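PDB 7BUG: terminal oxygenase component of carbazole from Janthinobacterium sp., which catalyses the angular dioxygenation of carbazole at C-9a and C-1, giving an unstable cis-hydrodiol that opens spontaneously to 2'-aminobiphenyl-2,3-diol. Local coordinates for residues Val55-Asp59 with Gly60-Cys64; Thr96-Glu100 with Asp101-Cys105; Asp141-Pro144 with Leu145-Thr149. All blocks are in the same frame, centred on the assembly; numbering follows the deposited sequence.

The three contacts follow one another along the chain, each a turn closed by neighbours in sequence. Interactions 1 and 2 are beta hairpins of the Rieske [2Fe-2S] domain: 55-64 joins strands 51-58 and 61-66 of the six-stranded sheet, 96-105 joins strands 95-98 and 104-107 of the three-stranded one. Their centres lie about 13 Å apart and they touch, W99 packing on N56 and I58, so the hairpin that follows the second cluster-binding loop packs against the larger sheet. Interaction 3, 141-149, lies in the loop between strands 132-137 and 158-167, within the homotrimeric ring hydroxylase family region; its centre lies about 19 Å from that of interaction 1 and about 25 Å from that of interaction 2, touching neither.

Interaction 1. Residues Val55-Asp59 with Gly60-Cys64; sequences VNRID and GKLYC. With CO3 (carbonate ion), chain M.
I58 and K61 close a beta hairpin, the type I' turn that links strands 51-58 and 61-66 in the antiparallel sheet of the Rieske domain. At the turn, I58 N gives a nearly straight bond to K61 O (2.8 Å), and K61 N returns one to I58 O. Beyond the non-hydrogen-bonded pair R57 and L62, N56 and Y63 form the next hydrogen-bonded pair. The positive phi of G60 suits the turn. E40 accepts from the backbone N of both D59 and G60 and so holds the turn.

The polar side-chain contact belongs to R57. Its CG stands anti to the backbone N (chi1 -176°) and the chain bends at chi3, bringing NH1 back to G60 O at 2.9 Å. The oxygen lies in the guanidinium plane, yet the donor sits 42° out of the carbonyl plane and the N-H bends to 139°. E128 takes NH1 in a salt bridge, while the backbone oxygens of I38 and S35 accept from NE and NH2; together these partners should fix the group's rotation.

Packing contacts lie on both faces of the hairpin: the methyl L62 CD2 sits over the centre of the R57 guanidinium, 3.6 Å above its plane. On the face of N56, I58 and Y63, I58 crosses the tyrosine at about a right angle, with CD1 3.8 Å from Y63 CD1.

K61 reaches a carbonate ion through NZ, and one water bridges the hairpin, 2.7 Å from both I58 O and Y63 OH.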
loop_
_atom_site.group_PDB
_atom_site.type_symbol
_atom_site.label_atom_id
_atom_site.label_comp_id
_atom_site.label_asym_id
_atom_site.label_seq_id
_atom_site.Cartn_x
_atom_site.Cartn_y
_atom_site.Cartn_z
ATOM N N VAL A 55 2.111 -28.486 3.524
ATOM C CA VAL A 55 1.727 -29.712 4.278
ATOM C C VAL A 55 1.242 -30.725 3.257
ATOM O O VAL A 55 0.446 -30.397 2.387
ATOM C CB VAL A 55 0.687 -29.437 5.360
ATOM C CG1 VAL A 55 0.347 -30.705 6.095
ATOM C CG2 VAL A 55 1.154 -28.366 6.324
ATOM N N ASN A 56 1.679 -31.970 3.427
ATOM C CA ASN A 56 1.224 -33.075 2.561
ATOM C C ASN A 56 0.841 -34.282 3.417
ATOM O O ASN A 56 1.342 -34.391 4.531
ATOM C CB ASN A 56 2.300 -33.499 1.570
ATOM C CG ASN A 56 1.754 -34.250 0.357
ATOM O OD1 ASN A 56 0.541 -34.333 0.168
ATOM N ND2 ASN A 56 2.644 -34.752 -0.508
ATOM N N ARG A 57 -0.073 -35.088 2.911
ATOM C CA ARG A 57 -0.437 -36.369 3.558
ATOM C C ARG A 57 0.094 -37.474 2.659
ATOM O O ARG A 57 -0.312 -37.515 1.469
ATOM C CB ARG A 57 -1.947 -36.452 3.814
ATOM C CG ARG A 57 -2.301 -37.735 4.563
ATOM C CD ARG A 57 -3.794 -37.796 4.702
ATOM N NE ARG A 57 -4.443 -36.734 5.461
ATOM C CZ ARG A 57 -4.477 -36.636 6.789
ATOM N NH1 ARG A 57 -3.763 -37.456 7.533
ATOM N NH2 ARG A 57 -5.142 -35.658 7.377
ATOM N N ILE A 58 0.929 -38.345 3.203
ATOM C CA ILE A 58 1.611 -39.398 2.388
ATOM C C ILE A 58 1.419 -40.682 3.204
ATOM O O ILE A 58 1.975 -40.767 4.310
ATOM C CB ILE A 58 3.070 -39.090 2.133
ATOM C CG1 ILE A 58 3.250 -37.732 1.432
ATOM C CG2 ILE A 58 3.691 -40.185 1.294
ATOM C CD1 ILE A 58 4.650 -37.229 1.506
ATOM N N ASP A 59 0.719 -41.626 2.598
ATOM C CA ASP A 59 0.339 -42.895 3.278
ATOM C C ASP A 59 -0.303 -42.577 4.629
ATOM O O ASP A 59 0.021 -43.278 5.600
ATOM C CB ASP A 59 1.541 -43.805 3.415
ATOM C CG ASP A 59 1.979 -44.477 2.116
ATOM O OD1 ASP A 59 1.129 -44.670 1.220
ATOM O OD2 ASP A 59 3.177 -44.732 2.026
ATOM N N GLY A 60 -1.113 -41.513 4.674
ATOM C CA GLY A 60 -1.918 -41.127 5.840
ATOM C C GLY A 60 -1.155 -40.231 6.814
ATOM O O GLY A 60 -1.825 -39.629 7.653
ATOM N N LYS A 61 0.159 -40.071 6.659
ATOM C CA LYS A 61 1.021 -39.353 7.631
ATOM C C LYS A 61 1.210 -37.927 7.089
ATOM O O LYS A 61 1.510 -37.760 5.875
ATOM C CB LYS A 61 2.327 -40.071 7.916
ATOM C CG LYS A 61 3.269 -39.348 8.864
ATOM C CD LYS A 61 4.412 -40.167 9.333
ATOM C CE LYS A 61 5.499 -39.341 10.009
ATOM N NZ LYS A 61 5.020 -38.786 11.299
ATOM N N LEU A 62 1.183 -36.964 8.003
ATOM C CA LEU A 62 1.412 -35.561 7.586
ATOM C C LEU A 62 2.889 -35.182 7.675
ATOM O O LEU A 62 3.664 -35.616 8.553
ATOM C CB LEU A 62 0.556 -34.637 8.447
ATOM C CG LEU A 62 -0.945 -34.772 8.298
ATOM C CD1 LEU A 62 -1.639 -33.729 9.158
ATOM C CD2 LEU A 62 -1.397 -34.660 6.878
ATOM N N TYR A 63 3.305 -34.353 6.700
ATOM C CA TYR A 63 4.677 -33.836 6.637
ATOM C C TYR A 63 4.597 -32.340 6.311
ATOM O O TYR A 63 3.635 -31.932 5.616
ATOM C CB TYR A 63 5.453 -34.535 5.526
ATOM C CG TYR A 63 5.637 -36.020 5.729
ATOM C CD1 TYR A 63 4.676 -36.905 5.307
ATOM C CD2 TYR A 63 6.741 -36.481 6.387
ATOM C CE1 TYR A 63 4.829 -38.263 5.493
ATOM C CE2 TYR A 63 6.941 -37.855 6.552
ATOM C CZ TYR A 63 5.981 -38.733 6.095
ATOM O OH TYR A 63 6.199 -40.084 6.306
ATOM N N CYS A 64 5.562 -31.576 6.800
ATOM C CA CYS A 64 5.581 -30.113 6.613
ATOM C C CYS A 64 6.973 -29.699 6.155
ATOM O O CYS A 64 7.946 -29.946 6.900
ATOM C CB CYS A 64 5.175 -29.439 7.912
ATOM S SG CYS A 64 5.214 -27.636 7.763
HETATM C C CO3 M . 7.230 -35.613 12.822
HETATM O O1 CO3 M . 6.331 -34.824 12.357
HETATM O O2 CO3 M . 8.415 -35.136 13.238
HETATM O O3 CO3 M . 7.037 -36.918 12.735
HETATM O O HOH W 1 4.422 -41.714 5.129
#

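Interaction 2. Residues Thr96-Glu100 with Asp101-Cys105; sequences TYRWE and DGVLC. With MG (magnesium ion), chain F.
T96 O accepts from C105 N (2.9 Å), and R98 N gives to V103 O, tying the two arms of an antiparallel hairpin on either side of the non-hydrogen-bonded pair Y97 and L104. Toward the turn, G102 N donates to R98 O at 2.8 Å, though with a bent N-H angle of 132°. G102 has a positive phi, a backbone shape that favours glycine.

The main side-chain contact is the salt bridge of R98 and D101. Bent at chi3, the arginine presents NE and NH2 side-on to the carboxylate: NE lies 3.0 Å from D101 OD1 and NH2 2.9 Å from D101 OD2, both approached from the syn side. The fit is not flat, since the two planes are 49° apart. D101 OD1 also accepts from V103 N above its plane, an Asx turn; chi1 of 54° places the aspartate's CG between its own N and carbonyl carbon, which lets OD1 reach the backbone N two residues on. Two donors thus grip OD1. V103 lies alongside R98, its CB over one guanidinium face and 3.4 Å from R98 NH2, while R98 CG packs on C105 SG.

On the other side, L104 CD1 meets one face of the Y97 ring, 3.9 Å from CE1; Y97 OH bonds to L70 N, beside the cluster ligand C69. E100 O binds a magnesium ion at 2.1 Å, five waters completing its octahedral shell, and E100 OE2 accepts from one of them.

W99 turns away to pack on strands 51-58 and 61-66. The hairpin extends directly from the second cluster-binding loop, C90 to W95, as in Rieske [2Fe-2S] domains.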
loop_
_atom_site.group_PDB
_atom_site.type_symbol
_atom_site.label_atom_id
_atom_site.label_comp_id
_atom_site.label_asym_id
_atom_site.label_seq_id
_atom_site.Cartn_x
_atom_site.Cartn_y
_atom_site.Cartn_z
ATOM N N THR A 96 14.885 -31.424 -5.911
ATOM C CA THR A 96 13.930 -32.392 -5.368
ATOM C C THR A 96 14.259 -32.689 -3.904
ATOM O O THR A 96 15.426 -33.051 -3.590
ATOM C CB THR A 96 13.980 -33.661 -6.216
ATOM O OG1 THR A 96 13.586 -33.282 -7.541
ATOM C CG2 THR A 96 13.050 -34.729 -5.681
ATOM N N TYR A 97 13.240 -32.592 -3.055
ATOM C CA TYR A 97 13.368 -32.694 -1.590
ATOM C C TYR A 97 12.540 -33.864 -1.065
ATOM O O TYR A 97 11.437 -34.130 -1.522
ATOM C CB TYR A 97 12.905 -31.399 -0.941
ATOM C CG TYR A 97 13.590 -30.169 -1.492
ATOM C CD1 TYR A 97 14.770 -29.717 -0.923
ATOM C CD2 TYR A 97 12.996 -29.398 -2.473
ATOM C CE1 TYR A 97 15.378 -28.557 -1.352
ATOM C CE2 TYR A 97 13.601 -28.244 -2.934
ATOM C CZ TYR A 97 14.790 -27.814 -2.361
ATOM O OH TYR A 97 15.298 -26.612 -2.796
ATOM N N ARG A 98 13.092 -34.556 -0.080
ATOM C CA ARG A 98 12.304 -35.555 0.677
ATOM C C ARG A 98 11.381 -34.857 1.664
ATOM O O ARG A 98 11.862 -34.049 2.445
ATOM C CB ARG A 98 13.251 -36.520 1.380
ATOM C CG ARG A 98 14.108 -37.309 0.403
ATOM C CD ARG A 98 14.623 -38.530 1.147
ATOM N NE ARG A 98 15.614 -38.152 2.102
ATOM C CZ ARG A 98 16.919 -38.430 2.027
ATOM N NH1 ARG A 98 17.418 -39.080 0.979
ATOM N NH2 ARG A 98 17.724 -38.060 3.008
ATOM N N TRP A 99 10.105 -35.217 1.698
ATOM C CA TRP A 99 9.181 -34.725 2.729
ATOM C C TRP A 99 9.698 -35.110 4.112
ATOM O O TRP A 99 9.465 -34.363 5.052
ATOM C CB TRP A 99 7.780 -35.264 2.479
ATOM C CG TRP A 99 7.098 -34.677 1.293
ATOM C CD1 TRP A 99 6.996 -35.180 0.021
ATOM C CD2 TRP A 99 6.393 -33.410 1.289
ATOM N NE1 TRP A 99 6.268 -34.328 -0.760
ATOM C CE2 TRP A 99 5.859 -33.253 0.001
ATOM C CE3 TRP A 99 6.114 -32.442 2.254
ATOM C CZ2 TRP A 99 5.145 -32.115 -0.388
ATOM C CZ3 TRP A 99 5.362 -31.336 1.883
ATOM C CH2 TRP A 99 4.821 -31.215 0.608
ATOM N N GLU A 100 10.265 -36.312 4.286
ATOM C CA GLU A 100 10.493 -36.826 5.661
ATOM C C GLU A 100 11.593 -36.035 6.367
ATOM O O GLU A 100 11.484 -35.867 7.601
ATOM C CB GLU A 100 10.868 -38.316 5.589
ATOM C CG GLU A 100 10.881 -38.957 6.952
ATOM C CD GLU A 100 12.198 -38.789 7.666
ATOM O OE1 GLU A 100 13.251 -38.760 6.955
ATOM O OE2 GLU A 100 12.174 -38.717 8.919
ATOM N N ASP A 101 12.624 -35.534 5.679
ATOM C CA ASP A 101 13.738 -34.860 6.361
ATOM C C ASP A 101 14.207 -33.588 5.642
ATOM O O ASP A 101 15.186 -32.952 6.109
ATOM C CB ASP A 101 14.931 -35.793 6.535
ATOM C CG ASP A 101 15.423 -36.437 5.267
ATOM O OD1 ASP A 101 15.097 -35.974 4.155
ATOM O OD2 ASP A 101 16.215 -37.414 5.402
ATOM N N GLY A 102 13.556 -33.236 4.547
ATOM C CA GLY A 102 13.871 -32.040 3.737
ATOM C C GLY A 102 15.148 -32.125 2.931
ATOM O O GLY A 102 15.559 -31.152 2.303
ATOM N N VAL A 103 15.804 -33.274 2.902
ATOM C CA VAL A 103 17.111 -33.377 2.222
ATOM C C VAL A 103 16.921 -33.233 0.725
ATOM O O VAL A 103 15.925 -33.783 0.128
ATOM C CB VAL A 103 17.800 -34.710 2.581
ATOM C CG1 VAL A 103 19.005 -34.968 1.693
ATOM C CG2 VAL A 103 18.179 -34.731 4.057
ATOM N N LEU A 104 17.794 -32.429 0.163
ATOM C CA LEU A 104 17.926 -32.291 -1.301
ATOM C C LEU A 104 18.492 -33.611 -1.827
ATOM O O LEU A 104 19.722 -33.806 -1.721
ATOM C CB LEU A 104 18.833 -31.116 -1.618
ATOM C CG LEU A 104 19.039 -30.802 -3.082
ATOM C CD1 LEU A 104 17.756 -30.480 -3.841
ATOM C CD2 LEU A 104 20.055 -29.689 -3.232
ATOM N N CYS A 105 17.644 -34.440 -2.414
ATOM C CA CYS A 105 18.047 -35.832 -2.744
ATOM C C CYS A 105 18.365 -35.984 -4.227
ATOM O O CYS A 105 19.018 -36.992 -4.586
ATOM C CB CYS A 105 16.995 -36.815 -2.271
ATOM S SG CYS A 105 15.417 -36.713 -3.141
HETATM MG MG MG F . 10.501 -35.022 9.243
HETATM O O HOH W 2 9.537 -33.757 7.756
HETATM O O HOH W 3 11.604 -36.471 10.362
HETATM O O HOH W 4 8.865 -36.266 9.150
HETATM O O HOH W 5 9.616 -33.925 10.754
HETATM O O HOH W 6 12.192 -33.740 9.321
#

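Interaction 3. Residues Asp141-Pro144 with Leu145-Thr149; sequences DPPP and LARDT. With MXE (2-methoxyethanol), chain N.
P143 lies against the guanidinium of R147 where a proline-rich loop enters a short 3-10 segment, 145-147, within the homotrimeric ring hydroxylase family region. P143 CG, at the pucker of its C-gamma endo ring, stands over the centre of the group, 3.4 Å from R147 CZ. The arginine reaches it with CG anti to the backbone N (chi1 -166°) and a bend at chi3 (61°), which turns the flat end back across the proline. That end is held at its edge by D148: NE gives to D148 OD1 at 3.0 Å, from above the carboxylate plane, and NH2 to the syn lone pair of D148 OD2. Replacing R147 by an alanine would probably leave the D148 carboxylate without its salt-bridge mate and strip the cover from P143. D148 also takes hydrogen bonds from H28 ND1 and W29 N, and N27 O accepts from R147 NH2, fastening the loop to the start of strand 28-32.

The 3-10 turn begins with R147 N donating to P144 O (3.2 Å). A 2-methoxyethanol molecule binds at the same N-terminal end, where A146 N donates to its O1 at 2.9 Å.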
loop_
_atom_site.group_PDB
_atom_site.type_symbol
_atom_site.label_atom_id
_atom_site.label_comp_id
_atom_site.label_asym_id
_atom_site.label_seq_id
_atom_site.Cartn_x
_atom_site.Cartn_y
_atom_site.Cartn_z
ATOM N N ASP A 141 13.748 -30.830 19.036
ATOM C CA ASP A 141 12.780 -31.878 19.426
ATOM C C ASP A 141 11.546 -31.181 19.987
ATOM O O ASP A 141 11.668 -30.405 20.946
ATOM C CB ASP A 141 13.446 -32.814 20.442
ATOM C CG ASP A 141 14.828 -33.289 20.010
ATOM O OD1 ASP A 141 15.050 -33.400 18.799
ATOM O OD2 ASP A 141 15.677 -33.519 20.888
ATOM N N PRO A 142 10.337 -31.429 19.467
ATOM C CA PRO A 142 9.172 -30.768 20.019
ATOM C C PRO A 142 8.787 -31.363 21.371
ATOM O O PRO A 142 9.068 -32.557 21.638
ATOM C CB PRO A 142 8.043 -31.082 19.025
ATOM C CG PRO A 142 8.503 -32.304 18.292
ATOM C CD PRO A 142 10.016 -32.265 18.315
ATOM N N PRO A 143 8.097 -30.566 22.206
ATOM C CA PRO A 143 7.466 -31.048 23.424
ATOM C C PRO A 143 6.220 -31.844 23.079
ATOM O O PRO A 143 5.739 -31.825 21.931
ATOM C CB PRO A 143 7.001 -29.779 24.149
ATOM C CG PRO A 143 6.658 -28.863 22.989
ATOM C CD PRO A 143 7.701 -29.163 21.936
ATOM N N PRO A 144 5.611 -32.534 24.062
ATOM C CA PRO A 144 4.294 -33.119 23.848
ATOM C C PRO A 144 3.321 -32.011 23.400
ATOM O O PRO A 144 3.400 -30.911 23.937
ATOM C CB PRO A 144 3.842 -33.688 25.197
ATOM C CG PRO A 144 4.961 -33.306 26.189
ATOM C CD PRO A 144 6.142 -32.750 25.423
ATOM N N LEU A 145 2.391 -32.377 22.545
ATOM C CA LEU A 145 1.297 -31.474 22.120
ATOM C C LEU A 145 0.497 -31.023 23.333
ATOM O O LEU A 145 0.100 -29.829 23.379
ATOM C CB LEU A 145 0.420 -32.220 21.120
ATOM C CG LEU A 145 -0.819 -31.450 20.684
ATOM C CD1 LEU A 145 -0.448 -30.143 19.977
ATOM C CD2 LEU A 145 -1.683 -32.278 19.797
ATOM N N ALA A 146 0.261 -31.866 24.346
ATOM C CA ALA A 146 -0.472 -31.459 25.567
ATOM C C ALA A 146 0.066 -30.168 26.185
ATOM O O ALA A 146 -0.724 -29.483 26.824
ATOM C CB ALA A 146 -0.422 -32.561 26.606
ATOM N N ARG A 147 1.369 -29.867 26.113
ATOM C CA ARG A 147 1.949 -28.649 26.704
ATOM C C ARG A 147 1.217 -27.403 26.173
ATOM O O ARG A 147 1.083 -26.429 26.941
ATOM C CB ARG A 147 3.427 -28.513 26.408
ATOM C CG ARG A 147 4.093 -27.470 27.289
ATOM C CD ARG A 147 5.368 -26.952 26.744
ATOM N NE ARG A 147 5.201 -26.290 25.434
ATOM C CZ ARG A 147 6.214 -25.941 24.657
ATOM N NH1 ARG A 147 7.470 -26.050 25.106
ATOM N NH2 ARG A 147 6.014 -25.403 23.465
ATOM N N ASP A 148 0.818 -27.452 24.896
ATOM C CA ASP A 148 0.340 -26.255 24.153
ATOM C C ASP A 148 -1.138 -26.418 23.856
ATOM O O ASP A 148 -1.625 -25.738 22.938
ATOM C CB ASP A 148 1.144 -26.057 22.871
ATOM C CG ASP A 148 2.562 -25.558 23.110
ATOM O OD1 ASP A 148 2.823 -25.014 24.189
ATOM O OD2 ASP A 148 3.423 -25.792 22.214
ATOM N N THR A 149 -1.867 -27.178 24.661
ATOM C CA THR A 149 -3.319 -27.382 24.472
ATOM C C THR A 149 -3.948 -27.218 25.831
ATOM O O THR A 149 -3.312 -27.477 26.859
ATOM C CB THR A 149 -3.689 -28.729 23.844
ATOM O OG1 THR A 149 -3.150 -29.788 24.640
ATOM C CG2 THR A 149 -3.163 -28.909 22.446
HETATM O O1 MXE N . 0.608 -34.711 24.313
HETATM C C1 MXE N . 0.889 -35.910 23.614
HETATM C C2 MXE N . 2.293 -35.975 23.039
HETATM O O2 MXE N . 2.203 -35.678 21.648
HETATM C C3 MXE N . 3.032 -34.794 20.984
#